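Local atomic coordinates of protein yciF (Escherichia coli, PDB entry 2GS4), a protein that is a stress protein of uncertain biochemical role that forms a homodimer and, like its ferritin and rubrerythrin relatives, probably binds metal within a helical bundle. Residues A[4-9]-A[125-130]; A[30-35]-A[39-44]; A[86-91]-A[99-104]; A[123-126]-A[132-135]. All coordinates share one frame; numbering follows the deposited sequence.

Contact 1: A[4-9]-A[125-130]; sequences KTIEDV and EQLGYR
The hydroxyl of Tyr129 reaches across to the carboxylate of Glu7, with OH donating to OE2 over 2.7 Å. The donor arrives on the anti side of that carboxylate, 24° out of its plane. OE2 in turn lies at the edge of the tyrosine ring, in the ring plane, and the two flat groups are turned 46° against each other. A bend at chi2 (-55°) turns the carboxylate of Glu7 toward the tyrosine; Glu7 CG also lies 3.2 Å from Tyr129 OH. The same hydroxyl is bonded a second time by Asn67 ND2, so one tyrosine oxygen ties together three parts of the chain. With an alanine in place of Glu7, that hydroxyl would probably lose its acceptor and the ring edge its carboxylate neighbour.

Beside this polar pair runs an apolar one. Ile6 CG2 presses on Leu127 CD2 at 3.4 Å, tighter than ordinary carbon packing. Leu127 also serves the tyrosine, its CB lying over the centre of the ring. Gly128, at positive phi, makes the Schellman turn that closes helix 95-126 and separates these two residues. On the other side a capping box starts helix 6-33: Thr5 OG1 accepts from Asp8 N at 3.1 Å, and Asp8 OD2 takes both Thr5 N and Lys4 N.

The contact thus sets the start of helix 6-33 against the turn between helices 95-126 and 130-159. The loop residue Leu68 packs on Glu7 and Tyr129, and Gln126 of the second subunit packs on Ile6.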
# COMPACT_ATOMS: atom_id res chain seq x y z
N LYS A 4 -19.42 2.32 6.02
CA LYS A 4 -20.01 2.39 7.36
C LYS A 4 -20.12 1.02 8.03
O LYS A 4 -20.12 0.91 9.25
CB LYS A 4 -21.39 3.07 7.33
CG LYS A 4 -22.16 3.08 8.69
CD LYS A 4 -23.38 4.03 8.66
CE LYS A 4 -24.30 3.90 9.89
NZ LYS A 4 -25.30 2.79 9.80
N THR A 5 -20.21 -0.03 7.22
CA THR A 5 -20.31 -1.38 7.77
C THR A 5 -19.06 -2.17 7.43
O THR A 5 -18.27 -1.75 6.57
CB THR A 5 -21.53 -2.14 7.21
OG1 THR A 5 -21.30 -2.47 5.84
CG2 THR A 5 -22.78 -1.28 7.30
N ILE A 6 -18.86 -3.29 8.11
CA ILE A 6 -17.71 -4.16 7.89
C ILE A 6 -17.77 -4.60 6.44
O ILE A 6 -16.75 -4.75 5.76
CB ILE A 6 -17.81 -5.39 8.81
CG1 ILE A 6 -17.77 -4.94 10.27
CG2 ILE A 6 -16.71 -6.39 8.49
CD1 ILE A 6 -16.62 -4.00 10.59
N GLU A 7 -19.00 -4.77 5.99
CA GLU A 7 -19.31 -5.18 4.64
C GLU A 7 -18.77 -4.16 3.63
O GLU A 7 -18.16 -4.55 2.63
CB GLU A 7 -20.83 -5.33 4.52
CG GLU A 7 -21.26 -6.62 3.89
CD GLU A 7 -20.62 -6.79 2.54
OE1 GLU A 7 -20.55 -5.78 1.81
OE2 GLU A 7 -20.19 -7.92 2.21
N ASP A 8 -19.00 -2.87 3.87
CA ASP A 8 -18.50 -1.84 2.96
C ASP A 8 -16.97 -1.88 2.93
O ASP A 8 -16.36 -1.75 1.88
CB ASP A 8 -18.91 -0.42 3.38
CG ASP A 8 -20.42 -0.19 3.33
OD1 ASP A 8 -21.09 -0.69 2.41
OD2 ASP A 8 -20.91 0.52 4.23
N VAL A 9 -16.36 -2.04 4.11
CA VAL A 9 -14.90 -2.10 4.20
C VAL A 9 -14.41 -3.31 3.41
O VAL A 9 -13.44 -3.21 2.66
CB VAL A 9 -14.41 -2.26 5.67
CG1 VAL A 9 -12.89 -2.47 5.69
CG2 VAL A 9 -14.75 -1.02 6.48
N GLU A 125 -14.33 -14.07 6.99
CA GLU A 125 -14.68 -15.01 8.05
C GLU A 125 -15.61 -14.37 9.07
O GLU A 125 -16.61 -14.95 9.48
CB GLU A 125 -13.44 -15.51 8.77
CG GLU A 125 -13.05 -16.92 8.38
CD GLU A 125 -11.84 -17.41 9.14
OE1 GLU A 125 -10.75 -16.83 8.96
OE2 GLU A 125 -11.98 -18.38 9.91
N GLN A 126 -15.25 -13.16 9.49
CA GLN A 126 -16.03 -12.43 10.47
C GLN A 126 -17.39 -11.97 9.96
O GLN A 126 -18.27 -11.64 10.75
CB GLN A 126 -15.20 -11.25 10.99
CG GLN A 126 -14.11 -11.68 11.96
CD GLN A 126 -14.65 -11.97 13.34
OE1 GLN A 126 -14.89 -11.06 14.13
NE2 GLN A 126 -14.87 -13.25 13.64
N LEU A 127 -17.57 -11.94 8.64
CA LEU A 127 -18.86 -11.53 8.08
C LEU A 127 -19.74 -12.74 7.80
O LEU A 127 -20.86 -12.60 7.33
CB LEU A 127 -18.65 -10.72 6.80
CG LEU A 127 -18.11 -9.29 6.95
CD1 LEU A 127 -17.47 -8.83 5.66
CD2 LEU A 127 -19.25 -8.36 7.35
N GLY A 128 -19.23 -13.92 8.10
CA GLY A 128 -19.99 -15.14 7.88
C GLY A 128 -19.96 -15.64 6.45
O GLY A 128 -20.82 -16.43 6.06
N TYR A 129 -19.00 -15.17 5.65
CA TYR A 129 -18.87 -15.62 4.26
C TYR A 129 -17.88 -16.78 4.23
O TYR A 129 -16.71 -16.60 3.90
CB TYR A 129 -18.37 -14.51 3.34
CG TYR A 129 -19.21 -13.26 3.35
CD1 TYR A 129 -20.52 -13.29 3.81
CD2 TYR A 129 -18.69 -12.04 2.93
CE1 TYR A 129 -21.30 -12.15 3.86
CE2 TYR A 129 -19.45 -10.88 2.97
CZ TYR A 129 -20.76 -10.94 3.44
OH TYR A 129 -21.53 -9.80 3.52
N ARG A 130 -18.38 -17.96 4.58
CA ARG A 130 -17.58 -19.18 4.64
C ARG A 130 -16.79 -19.52 3.37
O ARG A 130 -15.57 -19.68 3.42
CB ARG A 130 -18.50 -20.35 5.00
CG ARG A 130 -17.79 -21.64 5.34
CD ARG A 130 -18.69 -22.83 5.04
NE ARG A 130 -18.94 -22.97 3.61
CZ ARG A 130 -20.09 -22.69 3.01
NH1 ARG A 130 -21.13 -22.25 3.72
NH2 ARG A 130 -20.21 -22.84 1.70

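Contact 2: A[30-35]-A[39-44]; sequences KLARAT and KLSQAF
Leu40 meets Thr35 just beyond the end of helix 6-33, its CD2 lying 3.9 Å from Thr35 OG1 as the two side chains cross at about a right angle. That hydroxyl has its strongest partner elsewhere, in Asp99 OD2. The methyl CG2 of Thr35 lies 3.9 Å from Ser41 N.

Ser41 supplies the polar tie. Its OG stands anti to the backbone N (chi1 -175°), which carries it over to the preceding helix, where it donates to Ala32 O at 2.7 Å. The donor is tilted 27° from the carbonyl plane. A main-chain oxygen in the last turn of helix 6-33 thus gains a side-chain donor from the helix that follows.

Phe44, one turn on, lays its ring under Leu31. Leu31 CB sits 3.7 Å from the centroid of the Phe44 ring, only 8° off the normal, a CH-pi contact squarely over one face. Leu31 CD1 reaches farther along the ring, to Phe44 CE1 at 3.6 Å. At the root of the side chain, Phe44 CB touches Ala32 CB at 3.8 Å, the small alanine letting the backbones come near. Replacing Phe44 with an alanine would probably open a gap beneath Leu31 and cost that CH-pi contact.

Leu31 and Thr35 also lie against Leu102 of helix 95-126. The whole is an antiparallel helical hairpin with a short connection, the kind of helix pairing from which ferritin-like four-helix bundles are built.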
# COMPACT_ATOMS: atom_id res chain seq x y z
N LYS A 30 6.33 -8.02 -17.59
CA LYS A 30 7.49 -7.16 -17.80
C LYS A 30 8.65 -7.68 -16.94
O LYS A 30 9.78 -7.76 -17.41
CB LYS A 30 7.18 -5.70 -17.42
CG LYS A 30 6.29 -4.89 -18.38
CD LYS A 30 6.40 -3.38 -18.07
CE LYS A 30 5.44 -2.51 -18.89
NZ LYS A 30 5.73 -1.04 -18.74
N LEU A 31 8.38 -8.03 -15.69
CA LEU A 31 9.45 -8.53 -14.84
C LEU A 31 10.09 -9.78 -15.40
O LEU A 31 11.31 -9.93 -15.35
CB LEU A 31 8.96 -8.81 -13.42
CG LEU A 31 8.72 -7.61 -12.51
CD1 LEU A 31 7.97 -8.08 -11.29
CD2 LEU A 31 10.05 -6.96 -12.13
N ALA A 32 9.28 -10.69 -15.93
CA ALA A 32 9.83 -11.91 -16.47
C ALA A 32 10.83 -11.63 -17.60
O ALA A 32 11.79 -12.38 -17.78
CB ALA A 32 8.71 -12.82 -16.96
N ARG A 33 10.61 -10.54 -18.35
CA ARG A 33 11.50 -10.15 -19.45
C ARG A 33 12.62 -9.21 -19.00
O ARG A 33 13.50 -8.86 -19.78
CB ARG A 33 10.71 -9.42 -20.56
CG ARG A 33 9.58 -10.22 -21.19
CD ARG A 33 8.73 -9.40 -22.17
NE ARG A 33 7.53 -10.15 -22.51
CZ ARG A 33 7.04 -10.31 -23.74
NH1 ARG A 33 7.64 -9.76 -24.78
NH2 ARG A 33 5.95 -11.06 -23.91
N ALA A 34 12.60 -8.79 -17.73
CA ALA A 34 13.61 -7.87 -17.23
C ALA A 34 14.89 -8.51 -16.73
O ALA A 34 15.83 -7.80 -16.36
CB ALA A 34 13.00 -7.00 -16.13
N THR A 35 14.96 -9.84 -16.74
CA THR A 35 16.13 -10.53 -16.22
C THR A 35 16.65 -11.67 -17.09
O THR A 35 15.88 -12.38 -17.73
CB THR A 35 15.83 -11.07 -14.82
OG1 THR A 35 16.96 -11.78 -14.32
CG2 THR A 35 14.63 -12.01 -14.88
N LYS A 39 15.88 -18.90 -14.14
CA LYS A 39 15.11 -19.38 -13.01
C LYS A 39 14.23 -18.27 -12.43
O LYS A 39 13.11 -18.53 -11.99
CB LYS A 39 16.05 -19.97 -11.93
CG LYS A 39 16.61 -21.34 -12.31
CD LYS A 39 15.47 -22.31 -12.64
CE LYS A 39 15.96 -23.63 -13.24
NZ LYS A 39 16.60 -24.53 -12.25
N LEU A 40 14.74 -17.04 -12.42
CA LEU A 40 13.96 -15.92 -11.90
C LEU A 40 12.85 -15.58 -12.89
O LEU A 40 11.70 -15.36 -12.51
CB LEU A 40 14.85 -14.68 -11.67
CG LEU A 40 14.13 -13.42 -11.19
CD1 LEU A 40 13.30 -13.75 -9.96
CD2 LEU A 40 15.13 -12.32 -10.87
N SER A 41 13.21 -15.53 -14.17
CA SER A 41 12.27 -15.23 -15.24
C SER A 41 11.07 -16.17 -15.14
O SER A 41 9.92 -15.75 -15.24
CB SER A 41 12.94 -15.41 -16.60
OG SER A 41 12.10 -15.01 -17.67
N GLN A 42 11.35 -17.45 -14.92
CA GLN A 42 10.29 -18.45 -14.81
C GLN A 42 9.42 -18.27 -13.58
O GLN A 42 8.21 -18.52 -13.63
CB GLN A 42 10.90 -19.85 -14.81
CG GLN A 42 11.64 -20.13 -16.11
CD GLN A 42 12.27 -21.50 -16.13
OE1 GLN A 42 12.37 -22.19 -15.11
NE2 GLN A 42 12.73 -21.91 -17.31
N ALA A 43 10.02 -17.82 -12.48
CA ALA A 43 9.25 -17.61 -11.27
C ALA A 43 8.26 -16.46 -11.49
O ALA A 43 7.14 -16.49 -11.00
CB ALA A 43 10.17 -17.30 -10.10
N PHE A 44 8.68 -15.45 -12.25
CA PHE A 44 7.79 -14.32 -12.53
C PHE A 44 6.70 -14.79 -13.49
O PHE A 44 5.54 -14.41 -13.36
CB PHE A 44 8.55 -13.13 -13.16
CG PHE A 44 9.38 -12.34 -12.17
CD1 PHE A 44 8.84 -11.87 -10.98
CD2 PHE A 44 10.71 -12.02 -12.47
CE1 PHE A 44 9.61 -11.10 -10.09
CE2 PHE A 44 11.48 -11.25 -11.60
CZ PHE A 44 10.93 -10.79 -10.41

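Contact 3: A[86-91]-A[99-104]; sequences NEVIES and DAALIA
Val88 drives one methyl between two residues of the facing helix. Its CG1, anti to the backbone N (chi1 174°), comes to 3.4 Å from Leu102 CD2 and to 3.5 Å from Ala101 CB, both closer than carbon atoms usually pack. The other branch, CG2, stays beside the alanine methyl, with 3.8 Å between Val88 CG2 and Ala101 CB. The valine fork therefore straddles Ala101 with both tips, while CG1 makes the closest approach to the leucine.

Leu102 starts off to the side of this helix pair, but its end swings in, and CD2 is the atom that does the work. Its chain crosses that of Val88 obliquely and that of Ile89 at about a right angle. The Ile89 contact is looser, CG1 to Leu102 CD2 being 4.0 Å. One leucine methyl is accordingly flanked by two consecutive residues of helix 76-89. No hydrogen bond spans the two segments, and their interface is purely apolar.

The polar work is done where helix 76-89 ends. Val88 O accepts twice from Ser91, from OG at 2.7 Å and from N at 3.1 Å, and the hydroxyl approaches tilted 17° from the carbonyl plane. Ser91 OG itself is bonded to Glu93 N, while Arg98 NH1 donates to Ile89 O, tying the start of helix 95-126 to the end of helix 76-89.

Behind Leu102 and Ile89 lies Leu31 of helix 6-33. Helix 76-89 is in this way laid against helices 6-33 and 95-126, whereas Ile103, on another side of helix 95-126, packs on Leu40 of helix 38-63 and Leu153 of helix 130-159.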
# COMPACT_ATOMS: atom_id res chain seq x y z
N ASN A 86 9.63 -1.26 -11.54
CA ASN A 86 9.99 -0.74 -12.86
C ASN A 86 11.24 0.13 -12.78
O ASN A 86 12.04 0.16 -13.72
CB ASN A 86 8.82 0.06 -13.45
CG ASN A 86 8.94 0.24 -14.95
OD1 ASN A 86 9.29 -0.70 -15.68
ND2 ASN A 86 8.63 1.44 -15.43
N GLU A 87 11.42 0.85 -11.68
CA GLU A 87 12.61 1.68 -11.54
C GLU A 87 13.86 0.80 -11.58
O GLU A 87 14.92 1.24 -12.01
CB GLU A 87 12.57 2.48 -10.23
CG GLU A 87 12.32 3.95 -10.43
CD GLU A 87 12.64 4.76 -9.19
OE1 GLU A 87 13.83 4.87 -8.85
OE2 GLU A 87 11.69 5.26 -8.55
N VAL A 88 13.73 -0.44 -11.12
CA VAL A 88 14.85 -1.38 -11.15
C VAL A 88 15.01 -1.88 -12.58
O VAL A 88 16.12 -1.88 -13.13
CB VAL A 88 14.63 -2.60 -10.21
CG1 VAL A 88 15.75 -3.61 -10.39
CG2 VAL A 88 14.59 -2.13 -8.74
N ILE A 89 13.90 -2.28 -13.18
CA ILE A 89 13.86 -2.79 -14.57
C ILE A 89 14.51 -1.80 -15.54
O ILE A 89 15.32 -2.18 -16.39
CB ILE A 89 12.38 -3.01 -15.06
CG1 ILE A 89 11.73 -4.19 -14.33
CG2 ILE A 89 12.36 -3.23 -16.58
CD1 ILE A 89 10.21 -4.28 -14.53
N GLU A 90 14.14 -0.53 -15.40
CA GLU A 90 14.63 0.52 -16.28
C GLU A 90 15.97 1.14 -15.91
O GLU A 90 16.43 2.07 -16.59
CB GLU A 90 13.56 1.61 -16.37
CG GLU A 90 12.18 1.11 -16.78
CD GLU A 90 12.08 0.83 -18.27
OE1 GLU A 90 12.25 1.77 -19.07
OE2 GLU A 90 11.84 -0.34 -18.64
N SER A 91 16.60 0.65 -14.85
CA SER A 91 17.90 1.18 -14.43
C SER A 91 18.99 0.46 -15.22
O SER A 91 18.69 -0.39 -16.05
CB SER A 91 18.13 0.91 -12.95
OG SER A 91 18.41 -0.46 -12.75
N ASP A 99 19.33 -8.50 -10.32
CA ASP A 99 18.45 -9.55 -9.83
C ASP A 99 18.13 -9.47 -8.33
O ASP A 99 17.04 -9.85 -7.91
CB ASP A 99 19.05 -10.92 -10.19
CG ASP A 99 19.07 -11.16 -11.70
OD1 ASP A 99 19.85 -12.04 -12.16
OD2 ASP A 99 18.32 -10.49 -12.44
N ALA A 100 19.07 -8.97 -7.54
CA ALA A 100 18.86 -8.83 -6.10
C ALA A 100 17.74 -7.82 -5.89
O ALA A 100 16.85 -8.01 -5.06
CB ALA A 100 20.13 -8.35 -5.41
N ALA A 101 17.80 -6.74 -6.66
CA ALA A 101 16.80 -5.68 -6.58
C ALA A 101 15.45 -6.16 -7.11
O ALA A 101 14.41 -5.86 -6.53
CB ALA A 101 17.27 -4.46 -7.36
N LEU A 102 15.46 -6.91 -8.21
CA LEU A 102 14.20 -7.40 -8.78
C LEU A 102 13.49 -8.34 -7.82
O LEU A 102 12.29 -8.22 -7.59
CB LEU A 102 14.46 -8.09 -10.13
CG LEU A 102 14.87 -7.11 -11.24
CD1 LEU A 102 15.26 -7.87 -12.50
CD2 LEU A 102 13.72 -6.16 -11.52
N ILE A 103 14.25 -9.24 -7.21
CA ILE A 103 13.70 -10.18 -6.24
C ILE A 103 13.18 -9.41 -5.03
O ILE A 103 12.08 -9.66 -4.55
CB ILE A 103 14.78 -11.19 -5.83
CG1 ILE A 103 15.20 -11.99 -7.06
CG2 ILE A 103 14.27 -12.09 -4.71
CD1 ILE A 103 16.19 -13.09 -6.80
N ALA A 104 13.98 -8.46 -4.55
CA ALA A 104 13.58 -7.64 -3.40
C ALA A 104 12.32 -6.84 -3.71
O ALA A 104 11.44 -6.73 -2.86
CB ALA A 104 14.73 -6.71 -3.00

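Contact 4: A[123-126]-A[132-135]; sequences LAEQ and AAKL
The backbones come close where Ala124 faces Ala133, their CA atoms 5.2 Å apart, shortly before helix 95-126 ends and shortly after helix 130-159 begins. Small side chains make such an approach possible. Ala124 CB points at the opposing helix and touches its main chain as much as its methyls: it lies 3.8 Å from Ala133 N and 4.0 Å from Ala132 CB. The Ala133 methyl is slightly farther off, at 4.3 Å from Ala124 CB. The single beta carbon of Ala124 thus rests between two successive alanines of the other helix, with no side-chain length to hold the backbones apart.

Ala133 returns the contact on the neighbouring residue. Its CB meets Glu125 CG at 3.4 Å, so it is the aliphatic part of the glutamate that packs here. Beyond CG the chain is extended (chi2 -178°) and takes the carboxylate onward, where OE1 forms a salt bridge with Lys137 NZ. Lys134 NZ is also near but does not touch, 5.4 Å from Glu125 OE2, and is instead bonded to Arg130 O. The buried alanine row is therefore bordered by charged groups on the glutamate side.

On the other flanks, Phe10 of helix 6-33 covers Ala124, and Val61 of helix 38-63 lies on Ala132. Leu123 packs on Val9 of its own chain and on Val9 of the second subunit, so this end of the helix pair adjoins the dimer partner.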
# COMPACT_ATOMS: atom_id res chain seq x y z
N LEU A 123 -11.80 -10.73 7.42
CA LEU A 123 -13.04 -9.98 7.29
C LEU A 123 -14.14 -10.89 6.75
O LEU A 123 -15.25 -10.92 7.28
CB LEU A 123 -12.86 -8.78 6.36
CG LEU A 123 -11.97 -7.66 6.92
CD1 LEU A 123 -11.96 -6.50 5.95
CD2 LEU A 123 -12.50 -7.21 8.27
N ALA A 124 -13.83 -11.65 5.70
CA ALA A 124 -14.81 -12.56 5.13
C ALA A 124 -15.27 -13.54 6.21
O ALA A 124 -16.47 -13.79 6.35
CB ALA A 124 -14.19 -13.33 3.96
N GLU A 125 -14.33 -14.07 6.99
CA GLU A 125 -14.68 -15.01 8.05
C GLU A 125 -15.61 -14.37 9.07
O GLU A 125 -16.61 -14.95 9.48
CB GLU A 125 -13.44 -15.51 8.77
CG GLU A 125 -13.05 -16.92 8.38
CD GLU A 125 -11.84 -17.41 9.14
OE1 GLU A 125 -10.75 -16.83 8.96
OE2 GLU A 125 -11.98 -18.38 9.91
N GLN A 126 -15.25 -13.16 9.49
CA GLN A 126 -16.03 -12.43 10.47
C GLN A 126 -17.39 -11.97 9.96
O GLN A 126 -18.27 -11.64 10.75
CB GLN A 126 -15.20 -11.25 10.99
CG GLN A 126 -14.11 -11.68 11.96
CD GLN A 126 -14.65 -11.97 13.34
OE1 GLN A 126 -14.89 -11.06 14.13
NE2 GLN A 126 -14.87 -13.25 13.64
N ALA A 132 -16.07 -17.66 0.87
CA ALA A 132 -15.14 -16.60 0.55
C ALA A 132 -13.87 -16.77 1.40
O ALA A 132 -12.77 -16.75 0.86
CB ALA A 132 -15.77 -15.24 0.80
N ALA A 133 -14.02 -16.95 2.71
CA ALA A 133 -12.86 -17.10 3.58
C ALA A 133 -11.94 -18.23 3.11
O ALA A 133 -10.71 -18.08 3.10
CB ALA A 133 -13.30 -17.36 5.01
N LYS A 134 -12.53 -19.35 2.73
CA LYS A 134 -11.77 -20.51 2.28
C LYS A 134 -10.98 -20.16 1.02
O LYS A 134 -9.81 -20.51 0.89
CB LYS A 134 -12.72 -21.68 1.99
CG LYS A 134 -13.82 -21.87 3.02
CD LYS A 134 -13.30 -22.21 4.42
CE LYS A 134 -13.19 -20.99 5.32
NZ LYS A 134 -14.50 -20.32 5.58
N LEU A 135 -11.64 -19.46 0.10
CA LEU A 135 -11.00 -19.06 -1.14
C LEU A 135 -9.87 -18.08 -0.90
O LEU A 135 -8.80 -18.21 -1.47
CB LEU A 135 -12.02 -18.43 -2.08
CG LEU A 135 -13.09 -19.41 -2.54
CD1 LEU A 135 -14.15 -18.66 -3.30
CD2 LEU A 135 -12.45 -20.50 -3.39

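Overall arrangement
The contacts fall into two groups at opposite sides of the chain's centre. Contacts 1 and 4, with centres 8 Å apart, share Glu125 and Gln126. They are joined by a probable hydrogen bond from Tyr129 N to Ala124 O and by Leu123, which packs on Ile6 and Val9; both touch the second subunit. Contacts 2 and 3, 11 Å apart between centres, meet through Thr35 OG1 and Asp99 OD2 (2.7 Å) and through Leu31 against Ile89 and Leu102. About 37 Å separates the centre of contact 1 from those of contacts 2 and 3. Helices 6-33 and 95-126 span this length, so the two groups lie toward opposite ends of the helical bundle, consistent with a ferritin-like fold.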